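Side-chain contact in uncharacterized protein (Corynebacterium diphtheriae NCTC 13129, PDB 3CP3), which is of unknown function but belongs to the pyridoxamine 5'-phosphate oxidase family, whose members commonly bind FMN in a split-barrel fold: residues A[15-18]-A[19-23]. Residues are numbered along the deposited sequence; the frame is centred on the assembly and turned at random.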
# COMPACT_ATOMS: atom_id res chain seq x y z
N LEU A 15 -6.97 6.72 -15.30
CA LEU A 15 -5.87 6.85 -16.26
C LEU A 15 -5.89 5.74 -17.30
O LEU A 15 -6.37 4.63 -17.04
CB LEU A 15 -4.50 6.92 -15.56
CG LEU A 15 -4.43 7.91 -14.38
CD1 LEU A 15 -3.10 7.82 -13.56
CD2 LEU A 15 -4.64 9.30 -14.91
N ASP A 16 -5.36 6.04 -18.49
CA ASP A 16 -5.14 4.98 -19.47
C ASP A 16 -3.98 4.05 -19.02
O ASP A 16 -3.17 4.43 -18.17
CB ASP A 16 -5.05 5.53 -20.92
CG ASP A 16 -3.81 6.35 -21.16
OD1 ASP A 16 -2.72 5.79 -21.03
OD2 ASP A 16 -3.92 7.53 -21.55
N SER A 17 -3.98 2.81 -19.51
CA SER A 17 -2.95 1.82 -19.16
C SER A 17 -1.51 2.30 -19.48
O SER A 17 -0.61 2.13 -18.66
CB SER A 17 -3.22 0.51 -19.94
OG SER A 17 -2.10 -0.35 -19.75
N SER A 18 -1.29 2.90 -20.64
CA SER A 18 0.06 3.40 -20.98
C SER A 18 0.53 4.46 -20.02
O SER A 18 1.69 4.46 -19.63
CB SER A 18 0.06 4.07 -22.36
OG SER A 18 0.15 3.10 -23.37
N ASP A 19 -0.34 5.41 -19.70
CA ASP A 19 -0.04 6.47 -18.71
C ASP A 19 0.30 5.81 -17.37
O ASP A 19 1.31 6.11 -16.71
CB ASP A 19 -1.27 7.40 -18.63
CG ASP A 19 -1.03 8.68 -17.80
OD1 ASP A 19 0.14 9.04 -17.45
OD2 ASP A 19 -2.04 9.30 -17.42
N SER A 20 -0.58 4.92 -16.94
CA SER A 20 -0.40 4.19 -15.69
C SER A 20 0.95 3.50 -15.59
O SER A 20 1.70 3.63 -14.58
CB SER A 20 -1.53 3.15 -15.56
OG SER A 20 -2.73 3.84 -15.24
N LEU A 21 1.27 2.75 -16.60
CA LEU A 21 2.60 2.05 -16.62
C LEU A 21 3.80 2.98 -16.73
O LEU A 21 4.84 2.71 -16.09
CB LEU A 21 2.63 1.00 -17.72
CG LEU A 21 1.65 -0.15 -17.47
CD1 LEU A 21 1.62 -1.02 -18.73
CD2 LEU A 21 2.03 -0.93 -16.22
N SER A 22 3.70 4.06 -17.51
CA SER A 22 4.79 5.05 -17.49
C SER A 22 4.99 5.60 -16.06
O SER A 22 6.12 5.73 -15.53
CB SER A 22 4.48 6.19 -18.43
OG SER A 22 4.32 5.71 -19.76
N ARG A 23 3.89 5.95 -15.41
CA ARG A 23 4.03 6.58 -14.09
C ARG A 23 4.57 5.56 -13.08
O ARG A 23 5.43 5.87 -12.23
CB ARG A 23 2.69 7.10 -13.60
CG ARG A 23 2.16 8.36 -14.36
CD ARG A 23 0.90 8.80 -13.73
NE ARG A 23 0.05 9.58 -14.64
CZ ARG A 23 -0.75 10.56 -14.26
NH1 ARG A 23 -0.75 10.97 -13.00
NH2 ARG A 23 -1.56 11.15 -15.16
O HOH W 1 -4.42 8.90 -18.57
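Asp16 is the N-cap residue of helix 17-25, turning its carboxylate back onto Asp19: Asp16 OD1 accepts from Asp19 N at 2.8 Å, met nearly along the C-O axis with an almost straight N-H. Asp16 CG lies between the backbone N and the carbonyl carbon (chi1 69°), a torsion that folds the carboxylate over the first turn and also brings Asp16 OD1 to 3.2 Å from Asp19 CB. Asp16 O is gripped twice: Ser20 N donates to it at 2.9 Å, tilted 16° from the carbonyl plane, and Ser20 OG at 3.0 Å from above that plane. The next two amides, Leu21 N and Ser22 N, carry on the i to i+4 pattern to Ser17 O and Ser18 O.

Asp19 and Arg23, four residues apart on one side of the helix, form a salt bridge. Arg23 takes Asp19 side-on, NE to OD1 at 2.9 Å in a straight bond and NH2 to the syn lone pair of OD2. OD1 is approached from above the carboxylate plane, so the two flat groups are not coplanar. A water donates to Asp19 OD2 and accepts from Asp16 N, with a weak third bond to Asp16 OD2.

Apolar contact comes from Leu15, crossing Arg23 at about a right angle. Leu15 CD1 sits over the centre of one guanidinium face, 3.7 Å from Arg23 CZ, while CD2 reaches Arg23 NH2 and Asp19 OD2. Arg23 also makes a cation-pi contact with Trp90; Leu15 touches Ala138, and Ser20 and Leu21 touch Val134, so the helix packs on strand 125-139, the sheet partner of strand 12-15.

Pairing with Arg23 probably eases the repulsion between Asp19 OD2 and Asp16 OD2, 4.9 Å apart; at the helix start, the helix dipole should favour the negative charge of Asp16.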